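Local coordinates for protein homocysteine S-methyltransferase (PDB 5DMM) that catalyses zinc-dependent methyl transfer from S-methylmethionine, or less efficiently S-adenosylmethionine, to homocysteine, yielding methionine, at residues 10-20 and 61-69; 248-256 and 287-298. One frame throughout, in Å; residues are numbered along the deposited sequence.

Contact 1: residues 10-20 and 61-69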
loop_
_atom_site.group_PDB
_atom_site.type_symbol
_atom_site.label_atom_id
_atom_site.label_comp_id
_atom_site.label_asym_id
_atom_site.label_seq_id
_atom_site.Cartn_x
_atom_site.Cartn_y
_atom_site.Cartn_z
ATOM N N LEU A 10 0.726 15.878 -8.785
ATOM C CA LEU A 10 1.994 15.222 -9.064
ATOM C C LEU A 10 2.028 14.650 -10.482
ATOM O O LEU A 10 3.038 14.766 -11.176
ATOM C CB LEU A 10 2.268 14.113 -8.042
ATOM C CG LEU A 10 2.788 14.560 -6.671
ATOM C CD1 LEU A 10 2.857 13.373 -5.729
ATOM C CD2 LEU A 10 4.155 15.207 -6.787
ATOM N N LEU A 11 0.931 14.038 -10.912
ATOM C CA LEU A 11 0.927 13.366 -12.215
ATOM C C LEU A 11 0.766 14.356 -13.369
ATOM O O LEU A 11 0.995 14.000 -14.523
ATOM C CB LEU A 11 -0.164 12.295 -12.272
ATOM C CG LEU A 11 0.045 11.054 -11.385
ATOM C CD1 LEU A 11 -0.980 9.975 -11.715
ATOM C CD2 LEU A 11 1.459 10.493 -11.470
ATOM N N ASP A 12 0.386 15.593 -13.062
ATOM C CA ASP A 12 0.369 16.645 -14.075
ATOM C C ASP A 12 1.781 17.158 -14.359
ATOM O O ASP A 12 2.005 17.830 -15.362
ATOM C CB ASP A 12 -0.519 17.822 -13.648
ATOM C CG ASP A 12 -2.006 17.508 -13.738
ATOM O OD1 ASP A 12 -2.368 16.417 -14.228
ATOM O OD2 ASP A 12 -2.820 18.362 -13.321
ATOM N N LYS A 13 2.731 16.843 -13.482
ATOM C CA LYS A 13 4.053 17.463 -13.537
ATOM C C LYS A 13 5.193 16.504 -13.887
ATOM O O LYS A 13 6.286 16.932 -14.262
ATOM C CB LYS A 13 4.354 18.130 -12.195
ATOM C CG LYS A 13 4.849 19.556 -12.310
ATOM C CD LYS A 13 4.698 20.282 -10.989
ATOM C CE LYS A 13 5.460 19.572 -9.887
ATOM N NZ LYS A 13 5.347 20.304 -8.592
ATOM N N GLN A 14 4.943 15.209 -13.759
ATOM C CA GLN A 14 5.976 14.211 -14.003
ATOM C C GLN A 14 5.315 12.894 -14.366
ATOM O O GLN A 14 4.193 12.644 -13.952
ATOM C CB GLN A 14 6.857 14.054 -12.766
ATOM C CG GLN A 14 6.038 13.758 -11.528
ATOM C CD GLN A 14 6.680 14.252 -10.244
ATOM O OE1 GLN A 14 7.449 13.534 -9.609
ATOM N NE2 GLN A 14 6.354 15.479 -9.850
ATOM N N ASP A 15 6.005 12.057 -15.134
ATOM C CA ASP A 15 5.452 10.769 -15.532
ATOM C C ASP A 15 5.358 9.785 -14.363
ATOM O O ASP A 15 4.364 9.081 -14.221
ATOM C CB ASP A 15 6.295 10.132 -16.631
ATOM C CG ASP A 15 6.391 10.991 -17.890
ATOM O OD1 ASP A 15 5.501 11.841 -18.144
ATOM O OD2 ASP A 15 7.373 10.796 -18.634
ATOM N N ILE A 16 6.413 9.730 -13.554
ATOM C CA ILE A 16 6.542 8.730 -12.493
ATOM C C ILE A 16 6.430 9.354 -11.105
ATOM O O ILE A 16 7.038 10.391 -10.845
ATOM C CB ILE A 16 7.908 7.977 -12.581
ATOM C CG1 ILE A 16 8.045 7.247 -13.920
ATOM C CG2 ILE A 16 8.076 6.998 -11.413
ATOM C CD1 ILE A 16 6.862 6.389 -14.262
ATOM N N LEU A 17 5.641 8.712 -10.242
ATOM C CA LEU A 17 5.547 9.018 -8.816
ATOM C C LEU A 17 6.207 7.880 -8.043
ATOM O O LEU A 17 5.781 6.732 -8.173
ATOM C CB LEU A 17 4.072 9.159 -8.411
ATOM C CG LEU A 17 3.585 9.857 -7.151
ATOM C CD1 LEU A 17 2.105 10.176 -7.336
ATOM C CD2 LEU A 17 3.810 8.997 -5.914
ATOM N N LEU A 18 7.224 8.163 -7.230
ATOM C CA LEU A 18 7.895 7.071 -6.531
ATOM C C LEU A 18 7.213 6.763 -5.201
ATOM O O LEU A 18 6.868 7.665 -4.441
ATOM C CB LEU A 18 9.385 7.379 -6.290
ATOM C CG LEU A 18 10.290 7.385 -7.529
ATOM C CD1 LEU A 18 11.726 7.631 -7.101
ATOM C CD2 LEU A 18 10.183 6.072 -8.314
ATOM N N LEU A 19 7.006 5.479 -4.941
ATOM C CA LEU A 19 6.502 5.034 -3.647
ATOM C C LEU A 19 7.679 4.753 -2.729
ATOM O O LEU A 19 8.824 5.072 -3.062
ATOM C CB LEU A 19 5.623 3.793 -3.809
ATOM C CG LEU A 19 4.479 3.966 -4.813
ATOM C CD1 LEU A 19 3.626 2.702 -4.910
ATOM C CD2 LEU A 19 3.630 5.164 -4.437
ATOM N N ASP A 20 7.404 4.175 -1.565
ATOM C CA ASP A 20 8.485 3.797 -0.675
ATOM C C ASP A 20 8.745 2.310 -0.827
ATOM O O ASP A 20 8.308 1.696 -1.798
ATOM C CB ASP A 20 8.149 4.154 0.784
ATOM C CG ASP A 20 6.908 3.447 1.295
ATOM O OD1 ASP A 20 6.214 2.754 0.516
ATOM O OD2 ASP A 20 6.618 3.598 2.501
ATOM N N ALA A 61 15.441 9.154 0.114
ATOM C CA ALA A 61 15.846 8.328 -1.015
ATOM C C ALA A 61 15.102 8.708 -2.299
ATOM O O ALA A 61 15.475 8.278 -3.392
ATOM C CB ALA A 61 15.628 6.864 -0.693
ATOM N N GLY A 62 14.045 9.503 -2.167
ATOM C CA GLY A 62 13.315 9.968 -3.329
ATOM C C GLY A 62 11.842 9.613 -3.359
ATOM O O GLY A 62 11.133 10.018 -4.284
ATOM N N ALA A 63 11.369 8.860 -2.362
ATOM C CA ALA A 63 9.949 8.515 -2.292
ATOM C C ALA A 63 9.100 9.775 -2.214
ATOM O O ALA A 63 9.441 10.713 -1.506
ATOM C CB ALA A 63 9.663 7.613 -1.079
ATOM N N GLN A 64 7.986 9.796 -2.939
ATOM C CA GLN A 64 7.070 10.919 -2.849
ATOM C C GLN A 64 5.774 10.511 -2.161
ATOM O O GLN A 64 4.877 11.337 -1.969
ATOM C CB GLN A 64 6.796 11.489 -4.243
ATOM C CG GLN A 64 8.087 11.959 -4.900
ATOM C CD GLN A 64 7.993 12.015 -6.407
ATOM O OE1 GLN A 64 8.131 10.996 -7.087
ATOM N NE2 GLN A 64 7.770 13.207 -6.938
ATOM N N CYS A 65 5.697 9.235 -1.791
ATOM C CA CYS A 65 4.559 8.716 -1.032
ATOM C C CYS A 65 5.023 7.687 -0.009
ATOM O O CYS A 65 5.661 6.695 -0.369
ATOM C CB CYS A 65 3.519 8.089 -1.972
ATOM S SG CYS A 65 1.980 7.595 -1.127
ATOM N N ALA A 66 4.709 7.924 1.265
ATOM C CA ALA A 66 4.948 6.935 2.303
ATOM C C ALA A 66 3.727 6.046 2.497
ATOM O O ALA A 66 2.594 6.527 2.463
ATOM C CB ALA A 66 5.311 7.620 3.633
ATOM N N ILE A 67 3.948 4.755 2.711
ATOM C CA ILE A 67 2.835 3.857 3.029
ATOM C C ILE A 67 2.909 3.509 4.512
ATOM O O ILE A 67 3.929 3.023 4.973
ATOM C CB ILE A 67 2.860 2.580 2.176
ATOM C CG1 ILE A 67 2.785 2.961 0.693
ATOM C CG2 ILE A 67 1.701 1.653 2.564
ATOM C CD1 ILE A 67 2.924 1.792 -0.288
ATOM N N THR A 68 1.829 3.761 5.248
ATOM C CA THR A 68 1.857 3.629 6.715
ATOM C C THR A 68 2.005 2.178 7.165
ATOM O O THR A 68 1.737 1.241 6.406
ATOM C CB THR A 68 0.592 4.224 7.358
ATOM O OG1 THR A 68 -0.573 3.544 6.861
ATOM C CG2 THR A 68 0.487 5.709 7.031
ATOM N N ALA A 69 2.436 2.001 8.416
ATOM C CA ALA A 69 2.652 0.663 8.964
ATOM C C ALA A 69 1.364 0.036 9.495
ATOM O O ALA A 69 1.336 -0.456 10.626
ATOM C CB ALA A 69 3.700 0.725 10.076
#

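Contact 2: residues 248-256 and 287-298. With ZN (zinc ion), chain B; BME (beta-mercaptoethanol), chain E.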
loop_
_atom_site.group_PDB
_atom_site.type_symbol
_atom_site.label_atom_id
_atom_site.label_comp_id
_atom_site.label_asym_id
_atom_site.label_seq_id
_atom_site.Cartn_x
_atom_site.Cartn_y
_atom_site.Cartn_z
ATOM N N LEU A 248 -6.185 4.191 -16.292
ATOM C CA LEU A 248 -5.865 4.637 -14.941
ATOM C C LEU A 248 -4.362 4.484 -14.739
ATOM O O LEU A 248 -3.771 3.541 -15.262
ATOM C CB LEU A 248 -6.616 3.820 -13.885
ATOM C CG LEU A 248 -8.105 4.111 -13.686
ATOM C CD1 LEU A 248 -8.665 3.162 -12.636
ATOM C CD2 LEU A 248 -8.346 5.570 -13.283
ATOM N N PRO A 249 -3.740 5.408 -13.981
ATOM C CA PRO A 249 -2.327 5.243 -13.612
ATOM C C PRO A 249 -2.112 3.883 -12.951
ATOM O O PRO A 249 -2.878 3.521 -12.043
ATOM C CB PRO A 249 -2.061 6.379 -12.605
ATOM C CG PRO A 249 -3.255 7.246 -12.612
ATOM C CD PRO A 249 -4.391 6.518 -13.266
ATOM N N LEU A 250 -1.100 3.131 -13.386
ATOM C CA LEU A 250 -0.895 1.797 -12.833
ATOM C C LEU A 250 0.152 1.815 -11.730
ATOM O O LEU A 250 1.125 2.575 -11.783
ATOM C CB LEU A 250 -0.489 0.806 -13.926
ATOM C CG LEU A 250 -1.528 0.557 -15.035
ATOM C CD1 LEU A 250 -0.995 -0.491 -16.018
ATOM C CD2 LEU A 250 -2.897 0.137 -14.463
ATOM N N VAL A 251 -0.060 0.950 -10.743
ATOM C CA VAL A 251 0.786 0.861 -9.562
ATOM C C VAL A 251 1.637 -0.402 -9.613
ATOM O O VAL A 251 1.152 -1.469 -9.969
ATOM C CB VAL A 251 -0.071 0.840 -8.267
ATOM C CG1 VAL A 251 0.810 0.764 -7.045
ATOM C CG2 VAL A 251 -0.976 2.055 -8.197
ATOM N N VAL A 252 2.906 -0.293 -9.239
ATOM C CA VAL A 252 3.737 -1.481 -9.205
ATOM C C VAL A 252 4.799 -1.359 -8.119
ATOM O O VAL A 252 5.591 -0.426 -8.110
ATOM C CB VAL A 252 4.397 -1.766 -10.591
ATOM C CG1 VAL A 252 5.159 -0.548 -11.124
ATOM C CG2 VAL A 252 5.313 -2.971 -10.512
ATOM N N TYR A 253 4.764 -2.279 -7.169
ATOM C CA TYR A 253 5.844 -2.377 -6.210
ATOM C C TYR A 253 6.078 -3.835 -5.836
ATOM O O TYR A 253 5.369 -4.402 -5.000
ATOM C CB TYR A 253 5.606 -1.498 -4.967
ATOM C CG TYR A 253 4.237 -1.440 -4.291
ATOM C CD1 TYR A 253 4.095 -1.823 -2.959
ATOM C CD2 TYR A 253 3.124 -0.902 -4.935
ATOM C CE1 TYR A 253 2.869 -1.729 -2.297
ATOM C CE2 TYR A 253 1.890 -0.810 -4.284
ATOM C CZ TYR A 253 1.775 -1.218 -2.966
ATOM O OH TYR A 253 0.564 -1.133 -2.311
ATOM N N PRO A 254 7.074 -4.450 -6.489
ATOM C CA PRO A 254 7.340 -5.881 -6.352
ATOM C C PRO A 254 8.284 -6.198 -5.201
ATOM O O PRO A 254 8.846 -5.297 -4.568
ATOM C CB PRO A 254 7.990 -6.230 -7.689
ATOM C CG PRO A 254 8.777 -4.987 -8.016
ATOM C CD PRO A 254 7.876 -3.850 -7.578
ATOM N N ASN A 255 8.450 -7.486 -4.938
ATOM C CA ASN A 255 9.439 -7.937 -3.975
ATOM C C ASN A 255 10.840 -7.784 -4.545
ATOM O O ASN A 255 11.023 -7.725 -5.762
ATOM C CB ASN A 255 9.172 -9.384 -3.588
ATOM C CG ASN A 255 7.787 -9.573 -3.014
ATOM O OD1 ASN A 255 7.261 -8.684 -2.363
ATOM N ND2 ASN A 255 7.183 -10.723 -3.271
ATOM N N SER A 256 11.815 -7.696 -3.651
ATOM C CA SER A 256 13.217 -7.579 -4.028
ATOM C C SER A 256 13.650 -8.799 -4.828
ATOM O O SER A 256 13.143 -9.900 -4.613
ATOM C CB SER A 256 14.088 -7.428 -2.772
ATOM O OG SER A 256 15.441 -7.181 -3.104
ATOM N N ALA A 287 4.516 0.406 -19.930
ATOM C CA ALA A 287 3.295 -0.369 -19.746
ATOM C C ALA A 287 2.270 0.368 -18.895
ATOM O O ALA A 287 1.335 -0.245 -18.406
ATOM C CB ALA A 287 3.604 -1.726 -19.125
ATOM N N GLY A 288 2.438 1.676 -18.725
ATOM C CA GLY A 288 1.439 2.500 -18.070
ATOM C C GLY A 288 1.595 2.651 -16.564
ATOM O O GLY A 288 0.727 3.233 -15.908
ATOM N N ALA A 289 2.691 2.137 -16.015
ATOM C CA ALA A 289 2.948 2.306 -14.581
ATOM C C ALA A 289 3.324 3.757 -14.320
ATOM O O ALA A 289 4.131 4.338 -15.062
ATOM C CB ALA A 289 4.057 1.369 -14.099
ATOM N N ARG A 290 2.717 4.356 -13.300
ATOM C CA ARG A 290 3.090 5.715 -12.907
ATOM C C ARG A 290 3.306 5.863 -11.395
ATOM O O ARG A 290 3.682 6.932 -10.922
ATOM C CB ARG A 290 2.044 6.713 -13.385
ATOM C CG ARG A 290 1.902 6.727 -14.901
ATOM C CD ARG A 290 1.032 7.877 -15.387
ATOM N NE ARG A 290 1.710 9.158 -15.218
ATOM C CZ ARG A 290 1.142 10.342 -15.420
ATOM N NH1 ARG A 290 -0.130 10.421 -15.808
ATOM N NH2 ARG A 290 1.848 11.449 -15.225
ATOM N N LEU A 291 3.055 4.792 -10.654
ATOM C CA LEU A 291 3.353 4.767 -9.215
ATOM C C LEU A 291 4.231 3.558 -8.993
ATOM O O LEU A 291 3.775 2.428 -9.161
ATOM C CB LEU A 291 2.078 4.680 -8.361
ATOM C CG LEU A 291 1.213 5.930 -8.161
ATOM C CD1 LEU A 291 0.505 6.316 -9.441
ATOM C CD2 LEU A 291 0.183 5.749 -7.045
ATOM N N ILE A 292 5.494 3.792 -8.630
ATOM C CA ILE A 292 6.487 2.734 -8.601
ATOM C C ILE A 292 7.261 2.735 -7.269
ATOM O O ILE A 292 7.751 3.768 -6.821
ATOM C CB ILE A 292 7.467 2.877 -9.776
ATOM C CG1 ILE A 292 6.677 2.900 -11.091
ATOM C CG2 ILE A 292 8.508 1.754 -9.774
ATOM C CD1 ILE A 292 7.521 2.886 -12.318
ATOM N N GLY A 293 7.343 1.573 -6.639
ATOM C CA GLY A 293 8.128 1.441 -5.422
ATOM C C GLY A 293 8.557 0.012 -5.197
ATOM O O GLY A 293 8.711 -0.747 -6.147
ATOM N N GLY A 294 8.735 -0.359 -3.930
ATOM C CA GLY A 294 9.174 -1.704 -3.594
ATOM C C GLY A 294 8.334 -2.338 -2.507
ATOM O O GLY A 294 7.731 -1.649 -1.680
ATOM N N CYS A 295 8.301 -3.664 -2.499
ATOM C CA CYS A 295 7.595 -4.400 -1.460
ATOM C C CYS A 295 8.616 -5.190 -0.619
ATOM O O CYS A 295 9.619 -4.628 -0.173
ATOM C CB CYS A 295 6.530 -5.313 -2.085
ATOM S SG CYS A 295 5.020 -5.566 -1.081
ATOM N N CYS A 296 8.381 -6.483 -0.432
ATOM C CA CYS A 296 9.160 -7.284 0.522
ATOM C C CYS A 296 10.648 -7.300 0.222
ATOM O O CYS A 296 11.067 -7.499 -0.920
ATOM C CB CYS A 296 8.637 -8.724 0.569
ATOM S SG CYS A 296 7.089 -8.944 1.490
ATOM N N ARG A 297 11.428 -7.053 1.273
ATOM C CA ARG A 297 12.894 -7.099 1.254
ATOM C C ARG A 297 13.533 -5.948 0.478
ATOM O O ARG A 297 14.752 -5.904 0.314
ATOM C CB ARG A 297 13.383 -8.445 0.709
ATOM C CG ARG A 297 12.921 -9.625 1.555
ATOM C CD ARG A 297 13.469 -10.942 1.052
ATOM N NE ARG A 297 13.256 -11.114 -0.380
ATOM C CZ ARG A 297 12.119 -11.530 -0.932
ATOM N NH1 ARG A 297 12.034 -11.648 -2.251
ATOM N NH2 ARG A 297 11.070 -11.823 -0.174
ATOM N N THR A 298 12.721 -5.001 0.019
ATOM C CA THR A 298 13.277 -3.786 -0.558
ATOM C C THR A 298 13.642 -2.824 0.561
ATOM O O THR A 298 13.193 -2.957 1.703
ATOM C CB THR A 298 12.315 -3.108 -1.543
ATOM O OG1 THR A 298 11.160 -2.636 -0.841
ATOM C CG2 THR A 298 11.905 -4.101 -2.611
HETATM ZN ZN ZN B . 4.863 -7.369 -0.227
HETATM C C1 BME E . 9.179 -7.220 4.609
HETATM C C2 BME E . 8.454 -8.290 3.800
HETATM O O1 BME E . 10.515 -7.088 4.174
HETATM S S2 BME E . 6.919 -7.665 3.063
HETATM O O HOH W 1 -1.818 3.689 -17.100
HETATM O O HOH W 2 16.906 -4.585 -1.945
#

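Contact 1: residues 10-20 and 61-69
Q64 reaches back along 10-20 and grips the backbone of L18. Its CB lies 3.8 Å from the carbonyl O of L18; from there the chain runs extended beyond CG (chi2 157°), which carries the amide past L18 to the turn before the strand. OE1 accepts the backbone N-H of L18 at 3.0 Å, the donor tilted 27° from the carbonyl plane. On the other branch, NE2 gives a nearly straight bond of 2.7 Å to Q14 OE1, which lies in the plane of the Q64 amide although the two amide planes are turned 32° apart. L10 CD2 packs beside the same NE2. The backbone N of Q64 donates to L18 O, to which C65 N adds a weak second bond.

Further along, C65 CB touches the CD2 methyls of both L17 and L19, which come from the same side. D20 OD2 receives I67 N at 2.9 Å, from well above the carboxylate plane, while OD1 rests 3.4 Å from I67 CG1. Side-chain amide and carboxylate oxygens thus accept main-chain N-H groups where the first and second strands of the barrel meet, and D20 holds the backbone N of I67, a residue of the homocysteine pocket, and so probably helps to position it.

Contact 2: residues 248-256 and 287-298
V251 and L291 meet on one face of a parallel strand pair, V252 and I292 on the other, and here the packing is close. V251 CG2 sits 4.0 Å from L291 CB, whereas V252 CG1, placed between its own backbone N and carbonyl carbon (chi1 53°), touches A289 CB and, at 3.8 Å, I292 CG1. A beta bulge shifts the register between L250 and V251: L250 O accepts both R290 N and L291 N. Beyond it the ladder is regular, V252 N to L291 O, then G293 N to V252 O.

Past the strands the backbones stay joined: C295 N donates to P254 O at 2.7 Å, and S256 N to C296 O, nearly straight, at 2.8 Å. N255 OD1 accepts C296 N at 3.1 Å, and C295 O takes both N and OG1 of T298 in a type II turn. C295 SG binds zinc at 2.0 Å and lies obliquely beside the Y253 ring, whose OH is held by E168 and W192. C296 SG is instead disulfide-linked to beta-mercaptoethanol, probably from crystallisation.

The edges are looser. One water bridges L248 O and G288 O; a second bonds S256 OG and, weakly, R297 O. The exposed R297 side chain adds a weak bond from NH1 to S256 O, while its backbone N donates to beta-mercaptoethanol O1. Neighbouring parallel strands whose C-terminal ends carry the active site are typical of a TIM barrel; here the loop after strand 289-292 supplies zinc ligand C295.

Overall arrangement
Contacts 1 and 2, with centres about 11 Å apart, adjoin through strands 17-18 and 289-292, neighbours in one parallel sheet. L17 N approaches R290 O at 2.7 Å and L19 N approaches I292 O at 2.6 Å, both probable hydrogen bonds, while L19 CD1 packs 3.6 Å from Y253 CD2. The R290 guanidinium also ties contact 2 to the turn of contact 1 through the carbonyls of L11, Q14 and D15. Both contacts lead to the bound homocysteine: the side chains of I67 and C295 each come within about 4 Å of it. C229 joins C295 on the zinc, which lies about 9 Å from the I67 side chain.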